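Local coordinates for protein muramidase (Sodiomyces alcalophilus, PDB 6ZM8) that probably cleaves the glycosidic bonds of bacterial peptidoglycan as a fungal lysozyme-type muramidase of glycoside hydrolase family 25, at residues A62-S67 against V114-D119; I96-N99 against A103-Y106; D119-Y124 against R130-Y135. All blocks are in the same frame, centred on the assembly; numbering follows the deposited sequence.

Contact 1. Residues A62-S67 against V114-D119; sequences AQPAAS and VNWIED
W116 spans this contact alone from the helix side, laying its indole against P64, A62 and the backbone of S67. In the TIM-barrel-like fold of GH25 enzymes, 62-67 is the loop that follows strand 55-61, and W116 belongs to helix 110-128, which comes after the neighbouring parallel strand 93-95. CG of W116 stands anti to the backbone N (chi1 -172°), which carries the indole clear of the helix and over to the loop.

The polar part is one strong hydrogen bond. W116 NE1 donates to S67 O at 2.8 Å and almost straight (174° at the hydrogen); the oxygen lies in the ring plane, and the donor comes in the plane of the carbonyl. The bond satisfies the buried nitrogen and aims that edge of the indole at S67, while P64 over the face limits its tilt. P64 O is also near, but at a poor angle for bonding.

The loop is itself braced: A66 N bonds Q63 O, and Q72 NE2 bonds the same oxygen. The Q63 amide turns elsewhere, to E33.

Face packing comes from the proline. P64 CA sits over the five-membered ring, 3.7 Å from its centroid and 23° off the normal, a CH-pi contact, with P64 CB beside it above the bond between CD2 and CE2. At the far end of the indole, A62 CB meets W116 CH2 at 3.7 Å and CZ3 at 3.9 Å.

Contact 2. Residues I96-N99 against A103-Y106; sequences IEYN and ATCY
N99 lies flat on the ring of Y106. Its CB is over the ring centre, 3.6 Å from the centroid, and its amide plane is only 15° from the ring plane, leaving across the CD2-CE2 edge with N99 CG 3.5 Å from Y106 CD2 and OD1 beyond the rim. CG of N99 is anti to the backbone N (chi1 -176°), which carries the amide out across that edge, ND2 toward A103. There ND2 donates to A103 O at 2.9 Å, from above the carbonyl plane. Y106 N takes the same oxygen from the opposite face, closing the type I beta turn A103-Y106, so A103 O is gripped by two donors.

Beyond the stack, the Y106 hydroxyl donates to E97 O at 2.8 Å, 28° out of the carbonyl plane, and N99 N donates to T104 O at 3.2 Å. T104 OG1 sits at the edge of the Y98 ring, 3.4 Å from Y98 CD1. A leucine in place of Y106 would probably leave E97 O without its hydroxyl donor and the N99 amide without the flat surface it rests on.

A second shell fixes these groups. N99 OD1 accepts from N101 N in an Asx turn, W140 NE1 adds a bond to T104 O, and the Y98 hydroxyl bonds D139 and T137 while its ring meets W140 edge-to-face. C105 is tied to C144 by a disulfide, and Y106 also packs on Q63, P64 and M113.

All this shapes the loop after strand 93-95, where D95, I96 and E97 make the Asp-x-Glu pattern, with the two carboxylates close together in one of the two modelled conformers of E97, consistent with the active-site motif at the C-terminal strand ends of a GH25 barrel.

Contact 3. Residues D119-Y124 against R130-Y135; sequences DFVTTY and RWPVIY
V121 and P132 meet nearly at right angles where helix 110-128 crosses the run-in to strand 133-136. This is apolar packing: V121 CB is 3.6 Å from P132 CG, and CG1 lies nearer still, although V121 is modelled in two conformers and that closeness should not be over-read. Y124 and P132 run past each other in opposite directions, P132 CB 3.8 Å from Y124 CD2. F120 adds a looser touch, offering the edge of its ring to P132 CG at 4.4 Å.

Aromatic rings also meet backbone. Y124 has CG anti to its N (chi1 -176°), which turns the ring toward the chain entering strand 133-136, and its CD2 comes within 3.2 Å of R130 O. W131 starts out pointing from the helix, but its indole bends back so that CZ3 lies 3.6 Å from V121 O and beside T122 CA. Further out, W131 stacks on H125 and makes a cation-pi contact with R154.

The polar ends of two of these side chains find their partners outside both segments: the Y124 hydroxyl is fixed by G81 O and G92 N, and the R130 guanidinium turns away to L204 O.

The contact packs the helix of a beta-alpha-beta crossover, strand 93-95 to helix 110-128 to parallel strand 133-136, against the entry to its second strand, the beta-alpha-beta architecture of the parallel part of the modified TIM-type barrel of GH25.

How the contacts relate
Helix 110-128 runs through two of the contacts: D119 ends the helical segment of contact 1 and begins that of contact 3, and their centres are about 11 Å apart. Contact 2 also lies about 11 Å, centre to centre, from contact 1, and its loop falls within the chain between 62-67 and 114-119. The two loops touch, P64 CG standing 3.7 Å from I96 CD1. Contacts 2 and 3 are about 18 Å apart at their centres, yet a probable hydrogen bond of 3.0 Å from I96 N to Y135 O joins the chain just after strand 93-95 to strand 133-136. Of the three, contact 2 carries E97 of the Asp-x-Glu pattern, probably part of the active site.

Contact 1. Residues A62-S67 against V114-D119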
ATOM      1  N   ALA A  62       3.275   4.995  -7.328  1.00  5.17           N
ATOM      2  CA  ALA A  62       4.592   5.447  -7.733  1.00  5.33           C
ATOM      3  C   ALA A  62       4.649   5.768  -9.237  1.00  5.50           C
ATOM      4  O   ALA A  62       4.145   5.013 -10.062  1.00  6.03           O
ATOM      5  CB  ALA A  62       5.606   4.364  -7.465  1.00  5.74           C
ATOM      6  N   GLN A  63       5.379   6.847  -9.534  1.00  6.01           N
ATOM      7  CA  GLN A  63       5.704   7.222 -10.919  1.00  6.28           C
ATOM      8  C   GLN A  63       7.211   7.433 -10.995  1.00  6.50           C
ATOM      9  O   GLN A  63       7.687   8.575 -10.901  1.00  7.20           O
ATOM     10  CB  GLN A  63       4.907   8.461 -11.345  1.00  7.23           C
ATOM     11  CG  GLN A  63       3.442   8.138 -11.590  1.00  7.81           C
ATOM     12  CD  GLN A  63       3.182   7.364 -12.877  1.00  8.14           C
ATOM     13  OE1 GLN A  63       4.111   7.079 -13.639  1.00  9.04           O
ATOM     14  NE2 GLN A  63       1.913   7.031 -13.106  1.00 10.13           N
ATOM     15  N   PRO A  64       8.000   6.366 -11.101  1.00  6.21           N
ATOM     16  CA  PRO A  64       9.448   6.496 -10.882  1.00  6.79           C
ATOM     17  C   PRO A  64      10.205   7.316 -11.910  1.00  7.54           C
ATOM     18  O   PRO A  64      11.338   7.722 -11.601  1.00  9.59           O
ATOM     19  CB  PRO A  64       9.972   5.062 -10.826  1.00  7.30           C
ATOM     20  CG  PRO A  64       8.758   4.295 -10.297  1.00  6.77           C
ATOM     21  CD  PRO A  64       7.596   4.934 -11.033  1.00  5.95           C
ATOM     22  N   ALA A  65       9.646   7.528 -13.099  1.00  8.25           N
ATOM     23  CA  ALA A  65      10.315   8.353 -14.095  1.00 10.09           C
ATOM     24  C   ALA A  65       9.986   9.840 -13.943  1.00 10.51           C
ATOM     25  O   ALA A  65      10.663  10.642 -14.577  1.00 14.79           O
ATOM     26  CB  ALA A  65      10.033   7.872 -15.504  1.00 11.21           C
ATOM     27  N   ALA A  66       8.986  10.181 -13.158  1.00  9.50           N
ATOM     28  CA  ALA A  66       8.452  11.558 -13.147  1.00 10.88           C
ATOM     29  C   ALA A  66       9.189  12.466 -12.188  1.00 10.33           C
ATOM     30  O   ALA A  66       9.246  13.684 -12.410  1.00 13.02           O
ATOM     31  CB  ALA A  66       6.992  11.531 -12.755  1.00 11.78           C
ATOM     32  N   SER A  67       9.749  11.930 -11.121  0.50  8.68           N
ATOM     33  CA  SER A  67      10.372  12.736 -10.068  0.50  8.16           C
ATOM     34  C   SER A  67      11.027  11.761  -9.122  0.50  8.36           C
ATOM     35  O   SER A  67      10.799  10.539  -9.267  0.50  8.65           O
ATOM     36  CB  SER A  67       9.335  13.619  -9.364  0.50  8.79           C
ATOM     37  OG  SER A  67       8.167  12.869  -9.019  0.50  8.24           O
ATOM     38  N   VAL A 114      15.759   0.261  -7.764  1.00  5.33           N
ATOM     39  CA  VAL A 114      16.031   0.007  -6.349  1.00  5.56           C
ATOM     40  C   VAL A 114      16.397   1.310  -5.649  1.00  5.50           C
ATOM     41  O   VAL A 114      15.911   1.586  -4.544  1.00  5.83           O
ATOM     42  CB  VAL A 114      17.124  -1.057  -6.206  1.00  6.22           C
ATOM     43  CG1 VAL A 114      17.641  -1.154  -4.771  1.00  7.20           C
ATOM     44  CG2 VAL A 114      16.618  -2.415  -6.671  1.00  6.83           C
ATOM     45  N   ASN A 115      17.253   2.139  -6.262  1.00  5.71           N
ATOM     46  CA  ASN A 115      17.613   3.392  -5.629  1.00  5.82           C
ATOM     47  C   ASN A 115      16.395   4.312  -5.457  1.00  5.66           C
ATOM     48  O   ASN A 115      16.309   5.023  -4.441  1.00  6.22           O
ATOM     49  CB  ASN A 115      18.682   4.139  -6.455  1.00  6.33           C
ATOM     50  CG  ASN A 115      20.029   3.456  -6.475  1.00  7.05           C
ATOM     51  OD1 ASN A 115      20.284   2.519  -5.721  1.00  8.72           O
ATOM     52  ND2 ASN A 115      20.882   3.954  -7.355  1.00  7.87           N
ATOM     53  N   TRP A 116      15.505   4.338  -6.427  1.00  5.58           N
ATOM     54  CA  TRP A 116      14.319   5.178  -6.347  1.00  5.54           C
ATOM     55  C   TRP A 116      13.448   4.750  -5.164  1.00  5.55           C
ATOM     56  O   TRP A 116      12.987   5.562  -4.368  1.00  5.76           O
ATOM     57  CB  TRP A 116      13.548   5.091  -7.683  1.00  5.84           C
ATOM     58  CG  TRP A 116      12.425   6.056  -7.791  1.00  5.77           C
ATOM     59  CD1 TRP A 116      12.489   7.255  -8.439  1.00  6.71           C
ATOM     60  CD2 TRP A 116      11.114   5.964  -7.212  1.00  5.91           C
ATOM     61  NE1 TRP A 116      11.284   7.924  -8.300  1.00  7.33           N
ATOM     62  CE2 TRP A 116      10.440   7.166  -7.553  1.00  6.60           C
ATOM     63  CE3 TRP A 116      10.420   5.007  -6.468  1.00  6.29           C
ATOM     64  CZ2 TRP A 116       9.134   7.428  -7.145  1.00  7.50           C
ATOM     65  CZ3 TRP A 116       9.121   5.263  -6.049  1.00  7.04           C
ATOM     66  CH2 TRP A 116       8.502   6.476  -6.381  1.00  7.38           C
ATOM     67  N   ILE A 117      13.214   3.439  -5.082  1.00  5.49           N
ATOM     68  CA  ILE A 117      12.410   2.886  -3.974  1.00  5.56           C
ATOM     69  C   ILE A 117      13.096   3.199  -2.639  1.00  5.63           C
ATOM     70  O   ILE A 117      12.428   3.591  -1.685  1.00  5.91           O
ATOM     71  CB  ILE A 117      12.170   1.387  -4.188  1.00  5.51           C
ATOM     72  CG1 ILE A 117      11.360   1.151  -5.475  1.00  5.83           C
ATOM     73  CG2 ILE A 117      11.464   0.784  -2.972  1.00  6.14           C
ATOM     74  CD1 ILE A 117      11.403  -0.292  -5.959  1.00  6.42           C
ATOM     75  N   GLU A 118      14.427   3.008  -2.567  1.00  5.77           N
ATOM     76  CA  GLU A 118      15.153   3.335  -1.341  1.00  6.23           C
ATOM     77  C   GLU A 118      14.935   4.789  -0.950  1.00  6.12           C
ATOM     78  O   GLU A 118      14.748   5.121   0.227  1.00  6.63           O
ATOM     79  CB  GLU A 118      16.632   3.023  -1.544  1.00  6.74           C
ATOM     80  CG  GLU A 118      17.484   3.309  -0.299  1.00  7.33           C
ATOM     81  CD  GLU A 118      17.149   2.405   0.863  1.00  8.82           C
ATOM     82  OE1 GLU A 118      17.321   1.183   0.741  1.00  9.38           O
ATOM     83  OE2 GLU A 118      16.608   2.901   1.854  1.00 16.64           O
ATOM     84  N   ASP A 119      14.995   5.693  -1.934  1.00  6.14           N
ATOM     85  CA  ASP A 119      14.800   7.106  -1.646  1.00  6.35           C
ATOM     86  C   ASP A 119      13.381   7.351  -1.098  1.00  5.95           C
ATOM     87  O   ASP A 119      13.193   8.100  -0.129  1.00  6.56           O
ATOM     88  CB  ASP A 119      15.079   7.918  -2.914  1.00  6.80           C
ATOM     89  CG  ASP A 119      15.276   9.396  -2.697  1.00  7.62           C
ATOM     90  OD1 ASP A 119      15.679   9.807  -1.616  1.00  9.79           O
ATOM     91  OD2 ASP A 119      15.055  10.136  -3.706  1.00  7.84           O
TER

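Contact 2. Residues I96-N99 against A103-Y106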
ATOM      1  N   ILE A  96       3.948   0.138  -6.132  1.00  4.58           N
ATOM      2  CA  ILE A  96       5.044   0.173  -7.092  1.00  4.88           C
ATOM      3  C   ILE A  96       4.869  -1.033  -8.038  1.00  5.17           C
ATOM      4  O   ILE A  96       5.101  -2.192  -7.648  1.00  5.95           O
ATOM      5  CB  ILE A  96       6.415   0.282  -6.391  1.00  5.51           C
ATOM      6  CG1 ILE A  96       7.569   0.264  -7.377  1.00  6.52           C
ATOM      7  CG2 ILE A  96       6.651  -0.781  -5.322  1.00  6.08           C
ATOM      8  CD1 ILE A  96       7.624   1.423  -8.331  1.00  7.50           C
ATOM      9  N   GLU A  97       4.371  -0.746  -9.232  1.00  5.44           N
ATOM     10  CA  GLU A  97       3.883  -1.776 -10.123  0.70  5.92           C
ATOM     11  C   GLU A  97       3.959  -1.273 -11.573  1.00  5.57           C
ATOM     12  O   GLU A  97       4.459  -0.196 -11.864  1.00  6.16           O
ATOM     13  CB  GLU A  97       2.425  -2.149  -9.768  0.70  6.64           C
ATOM     14  CG  GLU A  97       1.463  -0.997  -9.999  0.70  6.99           C
ATOM     15  CD  GLU A  97       0.013  -1.446  -9.821  0.70  7.84           C
ATOM     16  OE1 GLU A  97      -0.583  -1.917 -10.825  0.70 11.00           O
ATOM     17  OE2 GLU A  97      -0.547  -1.292  -8.740  0.70  7.13           O
ATOM     18  N   TYR A  98       3.379  -2.077 -12.461  1.00  5.75           N
ATOM     19  CA  TYR A  98       3.444  -1.861 -13.916  1.00  5.75           C
ATOM     20  C   TYR A  98       3.104  -0.413 -14.268  1.00  6.25           C
ATOM     21  O   TYR A  98       2.060   0.137 -13.897  1.00  6.95           O
ATOM     22  CB  TYR A  98       2.418  -2.767 -14.635  1.00  6.36           C
ATOM     23  CG  TYR A  98       2.395  -4.187 -14.111  1.00  5.83           C
ATOM     24  CD1 TYR A  98       3.233  -5.173 -14.625  1.00  5.98           C
ATOM     25  CD2 TYR A  98       1.543  -4.537 -13.069  1.00  6.33           C
ATOM     26  CE1 TYR A  98       3.236  -6.454 -14.088  1.00  6.13           C
ATOM     27  CE2 TYR A  98       1.525  -5.803 -12.550  1.00  6.43           C
ATOM     28  CZ  TYR A  98       2.370  -6.763 -13.047  1.00  6.28           C
ATOM     29  OH  TYR A  98       2.289  -8.010 -12.467  1.00  6.93           O
ATOM     30  N   ASN A  99       3.960   0.172 -15.104  1.00  6.42           N
ATOM     31  CA  ASN A  99       3.653   1.498 -15.663  1.00  6.68           C
ATOM     32  C   ASN A  99       2.301   1.475 -16.384  1.00  8.67           C
ATOM     33  O   ASN A  99       2.118   0.677 -17.307  1.00 10.23           O
ATOM     34  CB  ASN A  99       4.770   1.821 -16.631  1.00  7.14           C
ATOM     35  CG  ASN A  99       4.677   3.206 -17.247  1.00  7.30           C
ATOM     36  OD1 ASN A  99       3.760   3.994 -16.963  1.00  7.97           O
ATOM     37  ND2 ASN A  99       5.660   3.494 -18.093  1.00  7.76           N
ATOM     38  N   ALA A 103       6.061   1.522 -20.936  1.00  8.86           N
ATOM     39  CA  ALA A 103       6.878   0.332 -20.623  1.00  8.61           C
ATOM     40  C   ALA A 103       6.918   0.077 -19.113  1.00  7.58           C
ATOM     41  O   ALA A 103       7.120   0.976 -18.327  1.00  6.60           O
ATOM     42  CB  ALA A 103       8.223   0.458 -21.063  1.00 10.20           C
ATOM     43  N   THR A 104       6.788  -1.201 -18.785  1.00  8.10           N
ATOM     44  CA  THR A 104       6.478  -1.631 -17.438  1.00  6.89           C
ATOM     45  C   THR A 104       7.446  -1.117 -16.359  1.00  6.02           C
ATOM     46  O   THR A 104       6.978  -0.798 -15.284  1.00  6.14           O
ATOM     47  CB  THR A 104       6.287  -3.150 -17.400  1.00  7.14           C
ATOM     48  OG1 THR A 104       5.829  -3.506 -16.090  1.00  9.47           O
ATOM     49  CG2 THR A 104       7.487  -3.940 -17.742  1.00  8.03           C
ATOM     50  N   CYS A 105       8.737  -1.062 -16.656  1.00  6.11           N
ATOM     51  CA  CYS A 105       9.753  -0.625 -15.678  1.00  5.94           C
ATOM     52  C   CYS A 105      10.080   0.877 -15.775  1.00  5.85           C
ATOM     53  O   CYS A 105      11.036   1.326 -15.149  1.00  6.32           O
ATOM     54  CB  CYS A 105      11.018  -1.448 -15.757  1.00  6.54           C
ATOM     55  SG  CYS A 105      10.775  -3.248 -15.543  1.00  6.92           S
ATOM     56  N   TYR A 106       9.263   1.633 -16.528  1.00  5.99           N
ATOM     57  CA  TYR A 106       9.316   3.104 -16.544  1.00  6.28           C
ATOM     58  C   TYR A 106      10.612   3.637 -17.183  1.00  6.60           C
ATOM     59  O   TYR A 106      10.908   4.815 -17.031  1.00  7.83           O
ATOM     60  CB  TYR A 106       9.129   3.735 -15.155  1.00  6.38           C
ATOM     61  CG  TYR A 106       7.823   3.389 -14.482  1.00  5.97           C
ATOM     62  CD1 TYR A 106       7.699   2.230 -13.710  1.00  5.95           C
ATOM     63  CD2 TYR A 106       6.719   4.224 -14.557  1.00  6.21           C
ATOM     64  CE1 TYR A 106       6.518   1.916 -13.038  1.00  5.75           C
ATOM     65  CE2 TYR A 106       5.537   3.936 -13.894  1.00  6.15           C
ATOM     66  CZ  TYR A 106       5.428   2.772 -13.136  1.00  5.86           C
ATOM     67  OH  TYR A 106       4.239   2.528 -12.514  1.00  6.18           O
TER

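Contact 3. Residues D119-Y124 against R130-Y135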
ATOM      1  N   ASP A 119      14.995   5.693  -1.934  1.00  6.14           N
ATOM      2  CA  ASP A 119      14.800   7.106  -1.646  1.00  6.35           C
ATOM      3  C   ASP A 119      13.381   7.351  -1.098  1.00  5.95           C
ATOM      4  O   ASP A 119      13.193   8.100  -0.129  1.00  6.56           O
ATOM      5  CB  ASP A 119      15.079   7.918  -2.914  1.00  6.80           C
ATOM      6  CG  ASP A 119      15.276   9.396  -2.697  1.00  7.62           C
ATOM      7  OD1 ASP A 119      15.679   9.807  -1.616  1.00  9.79           O
ATOM      8  OD2 ASP A 119      15.055  10.136  -3.706  1.00  7.84           O
ATOM      9  N   PHE A 120      12.383   6.723  -1.705  1.00  5.59           N
ATOM     10  CA  PHE A 120      11.013   6.863  -1.190  1.00  5.44           C
ATOM     11  C   PHE A 120      10.914   6.340   0.247  1.00  5.33           C
ATOM     12  O   PHE A 120      10.367   7.013   1.132  1.00  5.72           O
ATOM     13  CB  PHE A 120      10.028   6.127  -2.116  1.00  5.36           C
ATOM     14  CG  PHE A 120       8.592   6.331  -1.696  1.00  5.56           C
ATOM     15  CD1 PHE A 120       8.030   5.609  -0.644  1.00  5.82           C
ATOM     16  CD2 PHE A 120       7.798   7.263  -2.358  1.00  6.16           C
ATOM     17  CE1 PHE A 120       6.717   5.844  -0.238  1.00  6.53           C
ATOM     18  CE2 PHE A 120       6.473   7.475  -1.969  1.00  7.04           C
ATOM     19  CZ  PHE A 120       5.942   6.772  -0.906  1.00  7.06           C
ATOM     20  N   VAL A 121      11.379   5.118   0.479  0.50  5.39           N
ATOM     21  CA  VAL A 121      11.090   4.533   1.801  0.50  5.56           C
ATOM     22  C   VAL A 121      11.938   5.207   2.896  0.50  5.79           C
ATOM     23  O   VAL A 121      11.478   5.316   4.020  0.50  5.56           O
ATOM     24  CB  VAL A 121      11.235   2.996   1.818  0.50  5.67           C
ATOM     25  CG1 VAL A 121      10.415   2.351   0.700  0.50  5.75           C
ATOM     26  CG2 VAL A 121      12.666   2.534   1.728  0.50  6.26           C
ATOM     27  N   THR A 122      13.197   5.583   2.604  1.00  6.36           N
ATOM     28  CA  THR A 122      13.989   6.303   3.591  1.00  6.41           C
ATOM     29  C   THR A 122      13.360   7.657   3.892  1.00  6.12           C
ATOM     30  O   THR A 122      13.287   8.079   5.057  1.00  6.65           O
ATOM     31  CB  THR A 122      15.432   6.434   3.092  1.00  7.79           C
ATOM     32  OG1 THR A 122      16.035   5.156   3.068  1.00 11.29           O
ATOM     33  CG2 THR A 122      16.269   7.337   3.965  1.00  9.22           C
ATOM     34  N   THR A 123      12.917   8.363   2.856  1.00  5.83           N
ATOM     35  CA  THR A 123      12.307   9.679   3.062  1.00  6.10           C
ATOM     36  C   THR A 123      11.006   9.554   3.855  1.00  5.93           C
ATOM     37  O   THR A 123      10.760  10.313   4.800  1.00  6.23           O
ATOM     38  CB  THR A 123      12.105  10.387   1.724  1.00  6.47           C
ATOM     39  OG1 THR A 123      13.376  10.546   1.073  1.00  6.98           O
ATOM     40  CG2 THR A 123      11.489  11.763   1.911  1.00  7.23           C
ATOM     41  N   TYR A 124      10.162   8.593   3.472  1.00  5.51           N
ATOM     42  CA  TYR A 124       8.895   8.411   4.176  1.00  5.45           C
ATOM     43  C   TYR A 124       9.134   8.118   5.672  1.00  5.41           C
ATOM     44  O   TYR A 124       8.443   8.635   6.530  1.00  5.71           O
ATOM     45  CB  TYR A 124       8.088   7.290   3.497  1.00  5.69           C
ATOM     46  CG  TYR A 124       6.714   7.118   4.120  1.00  5.34           C
ATOM     47  CD1 TYR A 124       5.662   7.964   3.782  1.00  5.64           C
ATOM     48  CD2 TYR A 124       6.486   6.122   5.063  1.00  5.63           C
ATOM     49  CE1 TYR A 124       4.417   7.833   4.373  1.00  5.59           C
ATOM     50  CE2 TYR A 124       5.237   5.977   5.658  1.00  5.65           C
ATOM     51  CZ  TYR A 124       4.200   6.839   5.318  1.00  5.31           C
ATOM     52  OH  TYR A 124       2.996   6.674   5.951  1.00  5.93           O
ATOM     53  N   ARG A 130       7.762   5.837  10.167  1.00  5.45           N
ATOM     54  CA  ARG A 130       7.386   4.495   9.762  1.00  5.56           C
ATOM     55  C   ARG A 130       8.037   4.097   8.442  1.00  5.35           C
ATOM     56  O   ARG A 130       8.114   4.890   7.499  1.00  5.75           O
ATOM     57  CB  ARG A 130       5.871   4.402   9.528  1.00  6.12           C
ATOM     58  CG  ARG A 130       5.037   4.671  10.790  1.00  7.20           C
ATOM     59  CD  ARG A 130       5.410   3.712  11.927  1.00  8.21           C
ATOM     60  NE  ARG A 130       5.320   2.312  11.543  1.00  8.28           N
ATOM     61  CZ  ARG A 130       4.228   1.548  11.626  1.00  7.64           C
ATOM     62  NH1 ARG A 130       3.118   2.035  12.206  1.00  7.77           N
ATOM     63  NH2 ARG A 130       4.251   0.283  11.209  1.00  8.09           N
ATOM     64  N   TRP A 131       8.464   2.830   8.381  1.00  5.48           N
ATOM     65  CA  TRP A 131       8.781   2.241   7.090  1.00  5.60           C
ATOM     66  C   TRP A 131       7.453   1.955   6.373  1.00  5.34           C
ATOM     67  O   TRP A 131       6.528   1.415   6.965  1.00  6.08           O
ATOM     68  CB  TRP A 131       9.576   0.941   7.239  1.00  6.37           C
ATOM     69  CG  TRP A 131      10.897   1.154   7.911  1.00  6.73           C
ATOM     70  CD1 TRP A 131      11.247   0.756   9.165  1.00  8.56           C
ATOM     71  CD2 TRP A 131      12.026   1.865   7.405  1.00  7.33           C
ATOM     72  NE1 TRP A 131      12.516   1.172   9.463  1.00 10.36           N
ATOM     73  CE2 TRP A 131      13.018   1.858   8.402  1.00  9.43           C
ATOM     74  CE3 TRP A 131      12.292   2.531   6.217  1.00  8.78           C
ATOM     75  CZ2 TRP A 131      14.253   2.492   8.238  1.00 12.26           C
ATOM     76  CZ3 TRP A 131      13.521   3.152   6.065  1.00 11.53           C
ATOM     77  CH2 TRP A 131      14.492   3.138   7.061  1.00 12.89           C
ATOM     78  N   PRO A 132       7.344   2.313   5.096  1.00  5.21           N
ATOM     79  CA  PRO A 132       6.105   2.055   4.376  1.00  5.12           C
ATOM     80  C   PRO A 132       5.961   0.570   4.059  1.00  4.70           C
ATOM     81  O   PRO A 132       6.929  -0.185   3.942  1.00  5.63           O
ATOM     82  CB  PRO A 132       6.247   2.891   3.117  1.00  5.77           C
ATOM     83  CG  PRO A 132       7.745   2.860   2.864  1.00  6.58           C
ATOM     84  CD  PRO A 132       8.380   2.906   4.242  1.00  5.92           C
ATOM     85  N   VAL A 133       4.696   0.174   3.857  1.00  4.57           N
ATOM     86  CA  VAL A 133       4.390  -1.086   3.201  1.00  4.55           C
ATOM     87  C   VAL A 133       4.735  -0.965   1.716  1.00  4.52           C
ATOM     88  O   VAL A 133       4.594   0.123   1.133  1.00  5.36           O
ATOM     89  CB  VAL A 133       2.882  -1.354   3.417  1.00  4.76           C
ATOM     90  CG1 VAL A 133       2.329  -2.471   2.541  1.00  5.61           C
ATOM     91  CG2 VAL A 133       2.621  -1.665   4.890  1.00  5.61           C
ATOM     92  N   ILE A 134       5.193  -2.062   1.111  1.00  4.54           N
ATOM     93  CA  ILE A 134       5.391  -2.111  -0.338  1.00  4.54           C
ATOM     94  C   ILE A 134       4.326  -3.022  -0.939  1.00  4.30           C
ATOM     95  O   ILE A 134       4.258  -4.209  -0.588  1.00  4.80           O
ATOM     96  CB  ILE A 134       6.801  -2.589  -0.694  1.00  5.01           C
ATOM     97  CG1 ILE A 134       7.811  -1.503  -0.335  1.00  5.72           C
ATOM     98  CG2 ILE A 134       6.896  -2.980  -2.181  1.00  5.68           C
ATOM     99  CD1 ILE A 134       9.265  -1.922  -0.477  1.00  6.47           C
ATOM    100  N   TYR A 135       3.527  -2.450  -1.854  1.00  4.33           N
ATOM    101  CA  TYR A 135       2.565  -3.208  -2.665  1.00  4.31           C
ATOM    102  C   TYR A 135       3.195  -3.433  -4.036  1.00  4.38           C
ATOM    103  O   TYR A 135       3.602  -2.476  -4.706  1.00  4.74           O
ATOM    104  CB  TYR A 135       1.259  -2.439  -2.815  1.00  4.70           C
ATOM    105  CG  TYR A 135       0.303  -3.062  -3.827  1.00  5.07           C
ATOM    106  CD1 TYR A 135       0.405  -2.765  -5.187  1.00  5.99           C
ATOM    107  CD2 TYR A 135      -0.705  -3.927  -3.431  1.00  5.18           C
ATOM    108  CE1 TYR A 135      -0.462  -3.306  -6.107  1.00  6.67           C
ATOM    109  CE2 TYR A 135      -1.615  -4.457  -4.340  1.00  5.33           C
ATOM    110  CZ  TYR A 135      -1.495  -4.141  -5.699  1.00  5.91           C
ATOM    111  OH  TYR A 135      -2.374  -4.605  -6.637  1.00  6.90           O
TER